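Local coordinates for Ice-binding protein isoform1a (Antarctomyces psychrotrophicus, PDB 7BWX) that binds ice as an antifreeze protein of the ice-binding family, probably by recognising specific water molecules on the prism planes of the crystal, at residues A[128-133]-A[153-158]; A[72-77]-A[174-179]. The protein carries 1 engineered substitution. All coordinates share one frame; numbering follows the deposited sequence.

From the N terminus the chain first forms strands that become part of a right-handed beta-helix, then helix 61-79, which carries residues 72-77, and then further coils. Residues 128-133 and 153-158 lie on neighbouring coils, and interaction 1 closes the short loop between them. Residues 174-179, one coil further on, come back to the helix, so interaction 2 closes a much longer loop that contains the whole of the first. The contacts do not cross. Interaction 1 joins coil to coil and interaction 2 joins coil to helix; they meet where the Q129 amide nitrogen, NE2, donates to the backbone oxygen of G77 and where strands 153-157 and 172-175 run as neighbours.

Interaction 1. Residues A[128-133]-A[153-158]; sequences FQLATT and VFWIVG. With SO4 (sulfate ion), chain H.
F128 lays its ring over one face of the W155 six-membered ring in an offset stack, the planes only 10° apart. Followed outward, CB of F128 starts 3.6 Å from CE3 of W155, and CG then comes down on CZ3 at 3.4 Å. CD1, across the ring, meets CZ3 more loosely. CD2 sits close to both CZ3 and CH2, at 3.5 Å from the former. CE2 follows at 3.7 Å from CH2, and CZ, the tip, is already slipping past the indole rim. In both residues CG stands anti to the carbonyl carbon (chi1 -68° in F128, -57° in W155), which sends the two rings the same way, side by side. Paired strands of a parallel right-handed beta-helix allow this: like residues on successive coils face one another in register, here inside the solenoid. The ladder is F128 with W155, Q129 with I156 and L130 with V157. Its bonds run from F128 N to F154 O, I156 N to F128 O, L130 N to I156 O and, beyond the strand end, G158 N to L130 O at 2.7 Å. Beside the stack, aliphatic L130 sets its CD1 near the indole edge, 4.1 Å from CE3 of W155. NE1, the one polar atom of the buried W155 side chain, hydrogen-bonds the carbonyl oxygen of E170. At the turn G158 has to lack a side chain, since a CB would run into the carbonyls of A131 and L130. T132 gives its OG1 proton to O1 of a sulfate, probably from the crystallisation liquor, that A107 N also binds.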
loop_
_atom_site.group_PDB
_atom_site.type_symbol
_atom_site.label_atom_id
_atom_site.label_comp_id
_atom_site.label_asym_id
_atom_site.label_seq_id
_atom_site.Cartn_x
_atom_site.Cartn_y
_atom_site.Cartn_z
ATOM N N PHE A 128 6.242 7.937 2.332
ATOM C CA PHE A 128 5.214 8.932 2.606
ATOM C C PHE A 128 4.699 8.686 4.012
ATOM O O PHE A 128 3.987 7.707 4.222
ATOM C CB PHE A 128 4.166 8.902 1.512
ATOM C CG PHE A 128 4.717 9.379 0.188
ATOM C CD1 PHE A 128 4.696 10.726 -0.144
ATOM C CD2 PHE A 128 5.224 8.478 -0.726
ATOM C CE1 PHE A 128 5.231 11.171 -1.351
ATOM C CE2 PHE A 128 5.721 8.900 -1.951
ATOM C CZ PHE A 128 5.729 10.255 -2.256
ATOM N N GLN A 129 4.973 9.646 4.893
ATOM C CA GLN A 129 4.531 9.624 6.309
ATOM C C GLN A 129 3.246 10.425 6.362
ATOM O O GLN A 129 3.323 11.694 6.469
ATOM C CB GLN A 129 5.614 10.169 7.246
ATOM C CG GLN A 129 6.933 9.434 7.145
ATOM C CD GLN A 129 7.953 10.048 8.071
ATOM O OE1 GLN A 129 8.121 11.273 8.074
ATOM N NE2 GLN A 129 8.654 9.216 8.827
ATOM N N LEU A 130 2.113 9.749 6.203
ATOM C CA LEU A 130 0.782 10.388 6.177
ATOM C C LEU A 130 0.175 10.254 7.575
ATOM O O LEU A 130 -0.142 9.152 7.997
ATOM C CB LEU A 130 -0.064 9.749 5.077
ATOM C CG LEU A 130 0.621 9.636 3.713
ATOM C CD1 LEU A 130 -0.305 9.058 2.658
ATOM C CD2 LEU A 130 1.158 10.979 3.231
ATOM N N ALA A 131 0.133 11.337 8.339
ATOM C CA ALA A 131 -0.243 11.250 9.761
ATOM C C ALA A 131 -1.653 10.673 9.922
ATOM O O ALA A 131 -1.865 10.059 10.957
ATOM C CB ALA A 131 -0.131 12.584 10.452
ATOM N N THR A 132 -2.601 10.924 9.027
ATOM C CA THR A 132 -3.980 10.412 9.179
ATOM C C THR A 132 -4.377 9.616 7.925
ATOM O O THR A 132 -3.770 8.555 7.697
ATOM C CB THR A 132 -4.987 11.500 9.555
ATOM O OG1 THR A 132 -5.098 12.468 8.511
ATOM C CG2 THR A 132 -4.636 12.161 10.880
ATOM N N THR A 133 -5.377 10.085 7.173
ATOM C CA THR A 133 -5.988 9.357 6.050
ATOM C C THR A 133 -5.234 9.598 4.733
ATOM O O THR A 133 -4.544 10.660 4.542
ATOM C CB THR A 133 -7.466 9.724 5.918
ATOM O OG1 THR A 133 -7.493 11.143 5.829
ATOM C CG2 THR A 133 -8.312 9.236 7.068
ATOM N N VAL A 153 8.702 2.095 -2.785
ATOM C CA VAL A 153 7.723 3.131 -2.435
ATOM C C VAL A 153 6.881 2.611 -1.278
ATOM O O VAL A 153 6.375 1.492 -1.400
ATOM C CB VAL A 153 6.864 3.437 -3.669
ATOM C CG1 VAL A 153 5.771 4.409 -3.322
ATOM C CG2 VAL A 153 7.729 3.938 -4.817
ATOM N N PHE A 154 6.775 3.384 -0.203
ATOM C CA PHE A 154 6.048 3.024 1.042
ATOM C C PHE A 154 5.083 4.149 1.384
ATOM O O PHE A 154 5.512 5.324 1.574
ATOM C CB PHE A 154 7.065 2.786 2.160
ATOM C CG PHE A 154 8.054 1.714 1.806
ATOM C CD1 PHE A 154 7.761 0.385 2.059
ATOM C CD2 PHE A 154 9.258 2.030 1.208
ATOM C CE1 PHE A 154 8.655 -0.621 1.727
ATOM C CE2 PHE A 154 10.142 1.020 0.855
ATOM C CZ PHE A 154 9.844 -0.300 1.119
ATOM N N TRP A 155 3.811 3.807 1.430
ATOM C CA TRP A 155 2.713 4.681 1.872
ATOM C C TRP A 155 2.395 4.322 3.335
ATOM O O TRP A 155 1.794 3.268 3.572
ATOM C CB TRP A 155 1.485 4.490 0.987
ATOM C CG TRP A 155 1.785 4.753 -0.447
ATOM C CD1 TRP A 155 2.123 3.851 -1.426
ATOM C CD2 TRP A 155 1.890 6.052 -1.039
ATOM N NE1 TRP A 155 2.365 4.511 -2.602
ATOM C CE2 TRP A 155 2.218 5.860 -2.399
ATOM C CE3 TRP A 155 1.630 7.341 -0.568
ATOM C CZ2 TRP A 155 2.388 6.935 -3.271
ATOM C CZ3 TRP A 155 1.827 8.401 -1.418
ATOM C CH2 TRP A 155 2.215 8.193 -2.748
ATOM N N ILE A 156 2.921 5.089 4.272
ATOM C CA ILE A 156 2.760 4.820 5.729
ATOM C C ILE A 156 1.546 5.611 6.174
ATOM O O ILE A 156 1.629 6.886 6.324
ATOM C CB ILE A 156 4.030 5.160 6.523
ATOM C CG1 ILE A 156 5.280 4.540 5.917
ATOM C CG2 ILE A 156 3.845 4.758 7.978
ATOM C CD1 ILE A 156 5.251 3.047 5.811
ATOM N N VAL A 157 0.400 4.939 6.189
ATOM C CA VAL A 157 -0.905 5.608 6.385
ATOM C C VAL A 157 -1.263 5.547 7.880
ATOM O O VAL A 157 -1.534 4.414 8.406
ATOM C CB VAL A 157 -1.959 4.969 5.491
ATOM C CG1 VAL A 157 -3.322 5.595 5.705
ATOM C CG2 VAL A 157 -1.567 5.045 4.005
ATOM N N GLY A 158 -1.317 6.724 8.512
ATOM C CA GLY A 158 -1.435 6.887 9.971
ATOM C C GLY A 158 -2.768 6.394 10.496
ATOM O O GLY A 158 -2.789 5.894 11.640
HETATM S S SO4 H . -7.252 15.302 9.564
HETATM O O1 SO4 H . -7.279 13.847 9.341
HETATM O O2 SO4 H . -8.493 15.871 9.101
HETATM O O3 SO4 H . -7.075 15.549 10.985
HETATM O O4 SO4 H . -6.161 15.963 8.833
#

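Interaction 2. Residues A[72-77]-A[174-179]; sequences TAFVAG and IANALI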
loop_
_atom_site.group_PDB
_atom_site.type_symbol
_atom_site.label_atom_id
_atom_site.label_comp_id
_atom_site.label_asym_id
_atom_site.label_seq_id
_atom_site.Cartn_x
_atom_site.Cartn_y
_atom_site.Cartn_z
ATOM N N THR A 72 6.237 -3.942 12.311
ATOM C CA THR A 72 7.631 -3.507 12.537
ATOM C C THR A 72 7.999 -2.443 11.475
ATOM O O THR A 72 8.614 -1.394 11.788
ATOM C CB THR A 72 8.569 -4.712 12.509
ATOM O OG1 THR A 72 8.178 -5.658 13.526
ATOM C CG2 THR A 72 10.028 -4.309 12.676
ATOM N N ALA A 73 7.639 -2.701 10.226
ATOM C CA ALA A 73 7.904 -1.771 9.110
ATOM C C ALA A 73 7.087 -0.500 9.318
ATOM O O ALA A 73 7.613 0.584 9.031
ATOM C CB ALA A 73 7.603 -2.456 7.783
ATOM N N PHE A 74 5.818 -0.602 9.749
ATOM C CA PHE A 74 4.974 0.587 10.013
ATOM C C PHE A 74 5.678 1.495 11.021
ATOM O O PHE A 74 5.795 2.722 10.816
ATOM C CB PHE A 74 3.591 0.182 10.508
ATOM C CG PHE A 74 2.665 1.341 10.724
ATOM C CD1 PHE A 74 1.974 1.905 9.663
ATOM C CD2 PHE A 74 2.534 1.905 11.977
ATOM C CE1 PHE A 74 1.151 2.997 9.866
ATOM C CE2 PHE A 74 1.675 2.965 12.182
ATOM C CZ PHE A 74 1.013 3.536 11.124
ATOM N N VAL A 75 6.101 0.904 12.120
ATOM C CA VAL A 75 6.738 1.644 13.244
ATOM C C VAL A 75 8.034 2.286 12.723
ATOM O O VAL A 75 8.243 3.500 12.992
ATOM C CB VAL A 75 6.974 0.735 14.455
ATOM C CG1 VAL A 75 7.886 1.405 15.480
ATOM C CG2 VAL A 75 5.638 0.352 15.084
ATOM N N ALA A 76 8.835 1.544 11.970
ATOM C CA ALA A 76 10.125 2.058 11.439
ATOM C C ALA A 76 9.843 3.211 10.455
ATOM O O ALA A 76 10.528 4.236 10.485
ATOM C CB ALA A 76 10.897 0.938 10.779
ATOM N N GLY A 77 8.794 3.069 9.656
ATOM C CA GLY A 77 8.376 4.061 8.653
ATOM C C GLY A 77 7.991 5.355 9.326
ATOM O O GLY A 77 8.418 6.421 8.830
ATOM N N ILE A 174 1.066 0.514 3.818
ATOM C CA ILE A 174 1.125 0.011 5.213
ATOM C C ILE A 174 0.273 0.935 6.063
ATOM O O ILE A 174 0.683 2.044 6.378
ATOM C CB ILE A 174 2.565 -0.104 5.691
ATOM C CG1 ILE A 174 3.464 -0.682 4.600
ATOM C CG2 ILE A 174 2.573 -0.928 6.961
ATOM C CD1 ILE A 174 4.911 -0.880 5.062
ATOM N N ALA A 175 -0.971 0.554 6.247
ATOM C CA ALA A 175 -1.943 1.370 6.984
ATOM C C ALA A 175 -2.047 0.900 8.439
ATOM O O ALA A 175 -2.071 -0.296 8.689
ATOM C CB ALA A 175 -3.276 1.270 6.318
ATOM N N ASN A 176 -2.259 1.843 9.340
ATOM C CA ASN A 176 -2.460 1.561 10.776
ATOM C C ASN A 176 -3.769 0.815 10.969
ATOM O O ASN A 176 -3.822 -0.084 11.808
ATOM C CB ASN A 176 -2.485 2.851 11.544
ATOM C CG ASN A 176 -2.444 2.608 13.034
ATOM O OD1 ASN A 176 -1.468 2.055 13.506
ATOM N ND2 ASN A 176 -3.510 2.993 13.725
ATOM N N ALA A 177 -4.783 1.140 10.178
ATOM C CA ALA A 177 -6.136 0.574 10.319
ATOM C C ALA A 177 -6.614 0.038 8.948
ATOM O O ALA A 177 -5.994 -0.894 8.449
ATOM C CB ALA A 177 -7.014 1.620 10.908
ATOM N N LEU A 178 -7.695 0.566 8.400
ATOM C CA LEU A 178 -8.435 -0.062 7.282
ATOM C C LEU A 178 -7.746 0.280 5.962
ATOM O O LEU A 178 -7.249 1.422 5.846
ATOM C CB LEU A 178 -9.852 0.496 7.250
ATOM C CG LEU A 178 -10.802 -0.176 6.255
ATOM C CD1 LEU A 178 -11.131 -1.574 6.763
ATOM C CD2 LEU A 178 -12.098 0.629 6.094
ATOM N N ILE A 179 -7.763 -0.661 5.007
ATOM C CA ILE A 179 -7.474 -0.335 3.583
ATOM C C ILE A 179 -8.699 -0.727 2.801
ATOM O O ILE A 179 -9.049 -1.898 2.830
ATOM C CB ILE A 179 -6.204 -0.984 3.033
ATOM C CG1 ILE A 179 -4.987 -0.569 3.827
ATOM C CG2 ILE A 179 -6.007 -0.621 1.550
ATOM C CD1 ILE A 179 -3.734 -1.303 3.475
#
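The carbonyl oxygen of I174 accepts the backbone N-H of V157, on the preceding coil, and also lies at the edge of the F74 ring, near its plane, 3.5 Å from CD1. This is where helix 61-79 lies along the flank of the right-handed beta-helix, and F74 is the large side chain of residues 72-77 that reaches across to the coil. An aromatic C-H edge is slightly positive and meets a carbonyl well, while the rest of the ring remains greasy enough for a buried interface. With CG anti to the backbone N (chi1 -177°), the ring extends away from the helix and past I174, whose side chain runs in the opposite sense. Their bases overlap, CB of F74 resting 3.9 Å from CG2 of I174, and I156 of the neighbouring strand also touches the phenylalanine. The other branch of I174 ends in CD1, 4.1 Å from CB of A73; so small a residue lets the helix lie close to the strand. Beyond the strand, N176 begins the turn: its N-H bonds to V157 O and so continues the coil-to-coil ladder. Nearby, R71 of the helix hydrogen-bonds the carbonyl of A175 through NH1. A leucine in place of F74 has no ring edge to set beside I174 O and stops short of N176, which would probably open a gap between the helix and the turn. At the far end of the ring the asparagine side chain crosses obliquely, its amide plane 31° from the ring, with CB 3.6 Å from CZ of F74 and OD1 3.5 Å from CE2.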